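Local coordinates for conserved hypothetical protein (Pseudomonas aeruginosa PAO1, PDB 1TE5) that is of unknown function but probably acts as a class-II glutamine amidotransferase, releasing ammonia from glutamine, at residues E3-D14 / I69-R79; T192-A200 / D210-D218. All blocks are in the same frame, centred on the assembly; numbering follows the deposited sequence.

Interaction 1: E3-D14 / I69-R79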
loop_
_atom_site.group_PDB
_atom_site.type_symbol
_atom_site.label_atom_id
_atom_site.label_comp_id
_atom_site.label_asym_id
_atom_site.label_seq_id
_atom_site.Cartn_x
_atom_site.Cartn_y
_atom_site.Cartn_z
ATOM N N GLU A 3 -7.227 -15.994 12.245
ATOM C CA GLU A 3 -7.615 -14.800 11.502
ATOM C C GLU A 3 -6.562 -13.695 11.596
ATOM O O GLU A 3 -5.956 -13.338 10.591
ATOM C CB GLU A 3 -9.000 -14.317 11.948
ATOM C CG GLU A 3 -10.118 -15.334 11.634
ATOM C CD GLU A 3 -11.520 -14.829 11.953
ATOM O OE1 GLU A 3 -12.035 -13.972 11.188
ATOM O OE2 GLU A 3 -12.107 -15.306 12.957
ATOM N N LEU A 4 -6.356 -13.143 12.788
ATOM C CA LEU A 4 -5.342 -12.104 12.981
ATOM C C LEU A 4 -3.977 -12.777 13.054
ATOM O O LEU A 4 -3.843 -13.869 13.607
ATOM C CB LEU A 4 -5.592 -11.320 14.272
ATOM C CG LEU A 4 -6.779 -10.355 14.346
ATOM C CD1 LEU A 4 -6.799 -9.694 15.715
ATOM C CD2 LEU A 4 -6.684 -9.303 13.252
ATOM N N LEU A 5 -2.960 -12.126 12.506
ATOM C CA LEU A 5 -1.614 -12.682 12.506
ATOM C C LEU A 5 -0.546 -11.591 12.500
ATOM O O LEU A 5 -0.417 -10.846 11.531
ATOM C CB LEU A 5 -1.440 -13.604 11.292
ATOM C CG LEU A 5 -0.089 -14.262 11.022
ATOM C CD1 LEU A 5 0.426 -15.015 12.244
ATOM C CD2 LEU A 5 -0.255 -15.203 9.845
ATOM N N GLY A 6 0.223 -11.515 13.578
ATOM C CA GLY A 6 1.270 -10.523 13.663
ATOM C C GLY A 6 2.616 -11.115 14.026
ATOM O O GLY A 6 2.737 -12.300 14.352
ATOM N N MET A 7 3.645 -10.288 13.902
ATOM C CA MET A 7 4.995 -10.676 14.246
ATOM C C MET A 7 5.822 -9.442 14.556
ATOM O O MET A 7 5.789 -8.456 13.824
ATOM C CB MET A 7 5.692 -11.448 13.124
ATOM C CG MET A 7 7.133 -11.821 13.506
ATOM S SD MET A 7 8.285 -12.069 12.162
ATOM C CE MET A 7 8.544 -10.411 11.609
ATOM N N SER A 8 6.577 -9.534 15.644
ATOM C CA SER A 8 7.474 -8.477 16.079
ATOM C C SER A 8 8.791 -9.205 16.318
ATOM O O SER A 8 8.817 -10.216 17.022
ATOM C CB SER A 8 6.949 -7.855 17.371
ATOM O OG SER A 8 7.841 -6.884 17.871
ATOM N N ALA A 9 9.846 -8.772 15.637
ATOM C CA ALA A 9 11.160 -9.391 15.776
ATOM C C ALA A 9 12.230 -8.324 15.984
ATOM O O ALA A 9 11.980 -7.131 15.755
ATOM C CB ALA A 9 11.477 -10.209 14.539
ATOM N N ASN A 10 13.414 -8.743 16.429
ATOM C CA ASN A 10 14.509 -7.801 16.646
ATOM C C ASN A 10 15.576 -7.792 15.545
ATOM O O ASN A 10 16.596 -7.114 15.665
ATOM C CB ASN A 10 15.122 -7.946 18.049
ATOM C CG ASN A 10 15.804 -9.279 18.272
ATOM O OD1 ASN A 10 15.927 -10.098 17.367
ATOM N ND2 ASN A 10 16.287 -9.484 19.490
ATOM N N VAL A 11 15.287 -8.518 14.469
ATOM C CA VAL A 11 16.139 -8.613 13.291
ATOM C C VAL A 11 15.182 -8.892 12.144
ATOM O O VAL A 11 14.089 -9.404 12.375
ATOM C CB VAL A 11 17.125 -9.802 13.371
ATOM C CG1 VAL A 11 18.263 -9.484 14.289
ATOM C CG2 VAL A 11 16.407 -11.064 13.820
ATOM N N PRO A 12 15.523 -8.470 10.916
ATOM C CA PRO A 12 14.603 -8.752 9.802
ATOM C C PRO A 12 14.539 -10.273 9.548
ATOM O O PRO A 12 15.515 -10.870 9.096
ATOM C CB PRO A 12 15.254 -8.002 8.636
ATOM C CG PRO A 12 15.968 -6.862 9.321
ATOM C CD PRO A 12 16.599 -7.558 10.490
ATOM N N THR A 13 13.396 -10.892 9.836
ATOM C CA THR A 13 13.263 -12.344 9.666
ATOM C C THR A 13 12.347 -12.782 8.523
ATOM O O THR A 13 11.408 -12.076 8.144
ATOM C CB THR A 13 12.838 -13.089 10.986
ATOM O OG1 THR A 13 11.415 -13.236 11.051
ATOM C CG2 THR A 13 13.310 -12.338 12.215
ATOM N N ASP A 14 12.667 -13.945 7.961
ATOM C CA ASP A 14 11.905 -14.533 6.861
ATOM C C ASP A 14 10.551 -15.077 7.295
ATOM O O ASP A 14 10.423 -15.651 8.380
ATOM C CB ASP A 14 12.701 -15.671 6.224
ATOM C CG ASP A 14 13.918 -15.186 5.481
ATOM O OD1 ASP A 14 13.766 -14.319 4.589
ATOM O OD2 ASP A 14 15.025 -15.682 5.785
ATOM N N ILE A 69 9.925 -12.200 1.629
ATOM C CA ILE A 69 9.619 -11.306 2.735
ATOM C C ILE A 69 10.624 -11.444 3.879
ATOM O O ILE A 69 11.044 -12.551 4.227
ATOM C CB ILE A 69 8.198 -11.576 3.286
ATOM C CG1 ILE A 69 7.151 -11.421 2.180
ATOM C CG2 ILE A 69 7.897 -10.642 4.447
ATOM C CD1 ILE A 69 5.730 -11.668 2.639
ATOM N N LYS A 70 11.000 -10.313 4.464
ATOM C CA LYS A 70 11.942 -10.295 5.574
ATOM C C LYS A 70 11.772 -8.981 6.341
ATOM O O LYS A 70 12.295 -7.944 5.929
ATOM C CB LYS A 70 13.368 -10.425 5.043
ATOM C CG LYS A 70 14.395 -10.775 6.098
ATOM C CD LYS A 70 15.818 -10.622 5.578
ATOM C CE LYS A 70 16.174 -11.666 4.526
ATOM N NZ LYS A 70 16.337 -13.034 5.100
ATOM N N SER A 71 11.038 -9.029 7.448
ATOM C CA SER A 71 10.791 -7.840 8.260
ATOM C C SER A 71 10.753 -8.079 9.766
ATOM O O SER A 71 10.895 -9.209 10.241
ATOM C CB SER A 71 9.496 -7.160 7.828
ATOM O OG SER A 71 8.422 -8.072 7.802
ATOM N N GLU A 72 10.640 -6.981 10.511
ATOM C CA GLU A 72 10.573 -7.026 11.968
ATOM C C GLU A 72 9.145 -6.866 12.450
ATOM O O GLU A 72 8.834 -7.229 13.578
ATOM C CB GLU A 72 11.426 -5.916 12.581
ATOM C CG GLU A 72 12.893 -5.986 12.211
ATOM C CD GLU A 72 13.746 -4.995 12.989
ATOM O OE1 GLU A 72 14.812 -5.397 13.482
ATOM O OE2 GLU A 72 13.360 -3.816 13.108
ATOM N N THR A 73 8.275 -6.346 11.587
ATOM C CA THR A 73 6.875 -6.116 11.940
ATOM C C THR A 73 5.912 -6.553 10.835
ATOM O O THR A 73 5.933 -6.026 9.717
ATOM C CB THR A 73 6.613 -4.621 12.258
ATOM O OG1 THR A 73 7.608 -4.148 13.176
ATOM C CG2 THR A 73 5.231 -4.430 12.872
ATOM N N VAL A 74 5.036 -7.488 11.181
ATOM C CA VAL A 74 4.057 -8.014 10.246
ATOM C C VAL A 74 2.677 -8.015 10.872
ATOM O O VAL A 74 2.514 -8.442 12.005
ATOM C CB VAL A 74 4.405 -9.464 9.861
ATOM C CG1 VAL A 74 3.316 -10.054 8.962
ATOM C CG2 VAL A 74 5.762 -9.515 9.184
ATOM N N ILE A 75 1.705 -7.465 10.156
ATOM C CA ILE A 75 0.322 -7.436 10.608
ATOM C C ILE A 75 -0.517 -7.974 9.455
ATOM O O ILE A 75 -0.396 -7.507 8.322
ATOM C CB ILE A 75 -0.180 -6.004 10.972
ATOM C CG1 ILE A 75 0.358 -5.569 12.333
ATOM C CG2 ILE A 75 -1.701 -5.969 11.027
ATOM C CD1 ILE A 75 -0.276 -4.302 12.844
ATOM N N GLY A 76 -1.382 -8.933 9.752
ATOM C CA GLY A 76 -2.219 -9.504 8.718
ATOM C C GLY A 76 -3.554 -9.983 9.246
ATOM O O GLY A 76 -3.745 -10.130 10.464
ATOM N N HIS A 77 -4.493 -10.186 8.330
ATOM C CA HIS A 77 -5.826 -10.662 8.676
ATOM C C HIS A 77 -6.272 -11.616 7.577
ATOM O O HIS A 77 -6.513 -11.211 6.442
ATOM C CB HIS A 77 -6.819 -9.516 8.737
ATOM C CG HIS A 77 -8.136 -9.814 9.390
ATOM N ND1 HIS A 77 -8.609 -11.100 9.546
ATOM C CD2 HIS A 77 -9.079 -9.000 9.923
ATOM C CE1 HIS A 77 -9.786 -11.064 10.148
ATOM N NE2 HIS A 77 -10.093 -9.803 10.387
ATOM N N ILE A 78 -6.351 -12.896 7.917
ATOM C CA ILE A 78 -6.746 -13.928 6.961
ATOM C C ILE A 78 -8.195 -14.353 7.208
ATOM O O ILE A 78 -8.707 -14.229 8.324
ATOM C CB ILE A 78 -5.810 -15.157 7.088
ATOM C CG1 ILE A 78 -4.346 -14.708 7.098
ATOM C CG2 ILE A 78 -6.051 -16.145 5.949
ATOM C CD1 ILE A 78 -3.912 -13.922 5.884
ATOM N N ARG A 79 -8.848 -14.864 6.169
ATOM C CA ARG A 79 -10.232 -15.324 6.258
ATOM C C ARG A 79 -11.146 -14.330 6.956
ATOM O O ARG A 79 -11.784 -14.636 7.963
ATOM C CB ARG A 79 -10.319 -16.707 6.920
ATOM C CG ARG A 79 -9.759 -17.838 6.057
ATOM C CD ARG A 79 -10.040 -19.229 6.635
ATOM N NE ARG A 79 -9.369 -19.451 7.914
ATOM C CZ ARG A 79 -9.982 -19.418 9.096
ATOM N NH1 ARG A 79 -9.292 -19.630 10.211
ATOM N NH2 ARG A 79 -11.286 -19.172 9.169
HETATM O O HOH W 1 -12.310 -18.369 11.499
HETATM O O HOH W 2 7.427 -4.948 16.087
#
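The carbonyl oxygen of Glu3 is gripped from residues 77-78: the amide of Ile78 gives it a short, nearly straight hydrogen bond (Ile78 N to Glu3 O 2.7 Å, 168° at the hydrogen), and a CA-H...O contact from His77 CA arrives at 3.3 Å from the same Glu3 O. Next to this bond the imidazole of His77 lies with Leu4 CD2 over one face, 4.3 Å from the ring centroid and displaced toward the rim, a CH-pi contact. The carboxylate of Glu3 reaches the edge of that ring through OE1.

Strands 4-9 and 73-78 run antiparallel (178° between axes) in one of the two facing antiparallel sheets of the Ntn-hydrolase fold, the fold of class-II amidotransferases. Leu4, Ser8, Thr73, Ile75 and His77 share the face turned to the second sheet, where Ile75 packs on strands 101-108 and 171-175. There a water joins two hydroxyls that suit a polar spot in the sandwich, 2.7 Å from Ser8 OG and 3.0 Å from Thr73 OG1; Gly249 N and Gly177 O also bond to these hydroxyls, respectively. On the opposite face the flexible thioether of Met7 bends at its last torsion (chi3 73°), leaving CE 3.8 Å from Val74 CG2, while Val74 itself leans on Phe40.

Beyond the corners at Asn10-Val11 and Glu72 the pairing resumes in another sheet, Thr13 and Ser71 exchanging backbone bonds. Lys70 drapes its CG and CD over Pro12 and then folds back, so that NZ sits between the two oxygens of Asp14, 2.9 Å from Asp14 OD1 and 3.0 Å from Asp14 OD2, in a salt bridge whose individual hydrogen bonds are weak.

Interaction 2: T192-A200 / D210-D218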
loop_
_atom_site.group_PDB
_atom_site.type_symbol
_atom_site.label_atom_id
_atom_site.label_comp_id
_atom_site.label_asym_id
_atom_site.label_seq_id
_atom_site.Cartn_x
_atom_site.Cartn_y
_atom_site.Cartn_z
ATOM N N THR A 192 6.829 -16.401 21.992
ATOM C CA THR A 192 8.125 -15.793 21.748
ATOM C C THR A 192 9.154 -16.890 21.589
ATOM O O THR A 192 9.197 -17.822 22.387
ATOM C CB THR A 192 8.557 -14.908 22.920
ATOM O OG1 THR A 192 7.488 -14.027 23.280
ATOM C CG2 THR A 192 9.779 -14.087 22.542
ATOM N N ARG A 193 9.990 -16.773 20.567
ATOM C CA ARG A 193 11.024 -17.758 20.309
ATOM C C ARG A 193 12.371 -17.070 20.433
ATOM O O ARG A 193 12.616 -16.060 19.784
ATOM C CB ARG A 193 10.832 -18.350 18.910
ATOM C CG ARG A 193 9.520 -19.126 18.763
ATOM C CD ARG A 193 9.101 -19.300 17.311
ATOM N NE ARG A 193 10.064 -20.069 16.526
ATOM C CZ ARG A 193 10.669 -19.616 15.429
ATOM N NH1 ARG A 193 11.527 -20.390 14.774
ATOM N NH2 ARG A 193 10.432 -18.383 14.991
ATOM N N ARG A 194 13.227 -17.589 21.308
ATOM C CA ARG A 194 14.549 -17.011 21.524
ATOM C C ARG A 194 15.664 -17.868 20.963
ATOM O O ARG A 194 15.668 -19.077 21.148
ATOM C CB ARG A 194 14.770 -16.799 23.015
ATOM C CG ARG A 194 13.797 -15.820 23.591
ATOM C CD ARG A 194 13.663 -15.923 25.087
ATOM N NE ARG A 194 12.602 -15.032 25.542
ATOM C CZ ARG A 194 12.680 -13.708 25.499
ATOM N NH1 ARG A 194 11.665 -12.969 25.922
ATOM N NH2 ARG A 194 13.788 -13.122 25.060
ATOM N N ALA A 195 16.615 -17.237 20.287
ATOM C CA ALA A 195 17.743 -17.953 19.707
ATOM C C ALA A 195 18.490 -18.710 20.799
ATOM O O ALA A 195 18.656 -18.209 21.915
ATOM C CB ALA A 195 18.675 -16.991 18.997
ATOM N N PRO A 196 18.942 -19.938 20.498
ATOM C CA PRO A 196 18.775 -20.605 19.205
ATOM C C PRO A 196 17.416 -21.294 19.053
ATOM O O PRO A 196 16.847 -21.814 20.022
ATOM C CB PRO A 196 19.897 -21.629 19.221
ATOM C CG PRO A 196 19.859 -22.091 20.646
ATOM C CD PRO A 196 19.712 -20.788 21.426
ATOM N N PHE A 197 16.899 -21.264 17.832
ATOM C CA PHE A 197 15.636 -21.907 17.514
ATOM C C PHE A 197 15.701 -22.450 16.087
ATOM O O PHE A 197 16.452 -21.941 15.257
ATOM C CB PHE A 197 14.449 -20.949 17.718
ATOM C CG PHE A 197 14.585 -19.627 17.015
ATOM C CD1 PHE A 197 14.530 -19.542 15.628
ATOM C CD2 PHE A 197 14.725 -18.457 17.743
ATOM C CE1 PHE A 197 14.611 -18.317 14.982
ATOM C CE2 PHE A 197 14.806 -17.220 17.103
ATOM C CZ PHE A 197 14.750 -17.154 15.722
ATOM N N GLY A 198 15.011 -23.557 15.842
ATOM C CA GLY A 198 15.016 -24.129 14.509
ATOM C C GLY A 198 13.792 -23.687 13.734
ATOM O O GLY A 198 12.904 -23.043 14.297
ATOM N N PRO A 199 13.696 -24.052 12.448
ATOM C CA PRO A 199 12.552 -23.674 11.618
ATOM C C PRO A 199 11.229 -24.196 12.164
ATOM O O PRO A 199 11.157 -25.306 12.691
ATOM C CB PRO A 199 12.898 -24.297 10.263
ATOM C CG PRO A 199 13.742 -25.474 10.632
ATOM C CD PRO A 199 14.637 -24.888 11.686
ATOM N N ALA A 200 10.190 -23.378 12.061
ATOM C CA ALA A 200 8.873 -23.759 12.537
ATOM C C ALA A 200 7.878 -23.543 11.419
ATOM O O ALA A 200 8.063 -22.671 10.572
ATOM C CB ALA A 200 8.485 -22.926 13.751
ATOM N N ASP A 210 5.931 -20.495 7.060
ATOM C CA ASP A 210 7.158 -21.085 7.561
ATOM C C ASP A 210 8.147 -20.068 8.071
ATOM O O ASP A 210 8.297 -18.986 7.499
ATOM C CB ASP A 210 7.844 -21.927 6.479
ATOM C CG ASP A 210 7.004 -23.101 6.038
ATOM O OD1 ASP A 210 6.359 -22.990 4.971
ATOM O OD2 ASP A 210 6.990 -24.126 6.757
ATOM N N PHE A 211 8.853 -20.467 9.122
ATOM C CA PHE A 211 9.881 -19.657 9.759
ATOM C C PHE A 211 11.183 -20.451 9.716
ATOM O O PHE A 211 11.175 -21.681 9.804
ATOM C CB PHE A 211 9.490 -19.344 11.202
ATOM C CG PHE A 211 8.347 -18.374 11.319
ATOM C CD1 PHE A 211 7.038 -18.822 11.378
ATOM C CD2 PHE A 211 8.588 -17.004 11.373
ATOM C CE1 PHE A 211 5.982 -17.914 11.495
ATOM C CE2 PHE A 211 7.538 -16.092 11.489
ATOM C CZ PHE A 211 6.233 -16.546 11.551
ATOM N N HIS A 212 12.295 -19.751 9.521
ATOM C CA HIS A 212 13.604 -20.401 9.440
ATOM C C HIS A 212 14.325 -20.426 10.780
ATOM O O HIS A 212 13.726 -20.164 11.825
ATOM C CB HIS A 212 14.483 -19.708 8.386
ATOM C CG HIS A 212 13.891 -19.708 7.005
ATOM N ND1 HIS A 212 14.372 -18.912 5.986
ATOM C CD2 HIS A 212 12.852 -20.403 6.479
ATOM C CE1 HIS A 212 13.657 -19.116 4.892
ATOM N NE2 HIS A 212 12.728 -20.017 5.165
ATOM N N ALA A 213 15.595 -20.823 10.737
ATOM C CA ALA A 213 16.443 -20.879 11.926
ATOM C C ALA A 213 16.894 -19.457 12.269
ATOM O O ALA A 213 16.604 -18.519 11.527
ATOM C CB ALA A 213 17.645 -21.765 11.668
ATOM N N GLU A 214 17.630 -19.303 13.366
ATOM C CA GLU A 214 18.087 -17.984 13.793
ATOM C C GLU A 214 19.170 -17.365 12.914
ATOM O O GLU A 214 20.058 -18.058 12.408
ATOM C CB GLU A 214 18.554 -18.016 15.249
ATOM C CG GLU A 214 19.941 -18.633 15.479
ATOM C CD GLU A 214 19.949 -20.153 15.497
ATOM O OE1 GLU A 214 21.024 -20.739 15.224
ATOM O OE2 GLU A 214 18.897 -20.758 15.810
ATOM N N THR A 215 19.088 -16.046 12.766
ATOM C CA THR A 215 20.020 -15.244 11.970
ATOM C C THR A 215 21.288 -14.982 12.782
ATOM O O THR A 215 22.406 -15.051 12.260
ATOM C CB THR A 215 19.398 -13.875 11.631
ATOM O OG1 THR A 215 18.129 -14.067 10.994
ATOM C CG2 THR A 215 20.315 -13.069 10.722
ATOM N N THR A 216 21.085 -14.599 14.043
ATOM C CA THR A 216 22.166 -14.300 14.985
ATOM C C THR A 216 21.851 -15.021 16.296
ATOM O O THR A 216 20.726 -15.489 16.509
ATOM C CB THR A 216 22.264 -12.776 15.308
ATOM O OG1 THR A 216 21.306 -12.426 16.314
ATOM C CG2 THR A 216 21.994 -11.927 14.088
ATOM N N PRO A 217 22.842 -15.145 17.187
ATOM C CA PRO A 217 22.596 -15.824 18.463
ATOM C C PRO A 217 21.761 -15.003 19.449
ATOM O O PRO A 217 21.539 -15.428 20.585
ATOM C CB PRO A 217 24.006 -16.072 18.988
ATOM C CG PRO A 217 24.773 -14.925 18.436
ATOM C CD PRO A 217 24.270 -14.837 17.020
ATOM N N ASP A 218 21.304 -13.833 19.007
ATOM C CA ASP A 218 20.500 -12.954 19.850
ATOM C C ASP A 218 19.111 -12.689 19.289
ATOM O O ASP A 218 18.455 -11.738 19.696
ATOM C CB ASP A 218 21.215 -11.616 20.068
ATOM C CG ASP A 218 22.659 -11.788 20.482
ATOM O OD1 ASP A 218 23.551 -11.421 19.687
ATOM O OD2 ASP A 218 22.894 -12.295 21.598
#
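Phe197 and Glu214 both turn CG into the crowded position between backbone N and carbonyl carbon (chi1 52° and 77°), and Glu214 bends again at chi2 (-80°), which carries its carboxylate back toward the backbone of Phe197. Glu214 CB sits over one face of the Phe197 ring, 4.1 Å from its centroid, a CH-pi contact, the side chains lying alongside but pointing opposite ways. Phe197 N donates to Glu214 OE2 at 2.9 Å, reaching it on the anti side and somewhat out of the carboxylate plane. Phe197 O also lies 2.8 Å from Glu214 OE2, a closeness that would tend to raise the carboxylate's affinity for a proton.

Beyond the hairpin 200-203/207-211 the chains run on side by side without regular pairing, held by that carboxylate and a weak bond from Glu214 N to Phe197 O. The hairpin's last regular pair joins Ala200 N to Phe211 O at 3.0 Å and, straighter, Phe211 N to Ala200 O at 2.8 Å. From strand 188-194, Arg193 brings NH2 over the opposite face of the Phe197 ring, toward the rim, its guanidinium tilted to the ring; Arg193 NH1 bonds weakly to Gly198 O at 3.0 Å. Ala195, before the cis peptide of Pro196, is small enough to fit against the ST turn at 216-218 (Asp218 N to Thr216 OG1, which also bonds Asp219), its CB 3.6 Å from Thr216 O.

Interactions 1 and 2, with centres about 14 Å apart, share the four-stranded sheet in which strands 12-19 and 207-211 are neighbours. At the corner of segment 3-14, Asn10 ND2 probably donates to Asp218 O at 3.1 Å. Asp14, already bridged to Lys70, comes within 3.3 Å of His212 ND1 through OD2, a weak bond, while Met7 SD packs 4.1 Å from Phe211 CE2. Interaction 1 lies nearer the probable active site: class-II enzymes use an N-terminal cysteine as nucleophile, and Cys2, directly before Glu3, touches Arg79. Arg79 also forms a salt bridge with Asp204, in the hairpin that interaction 2 closes off.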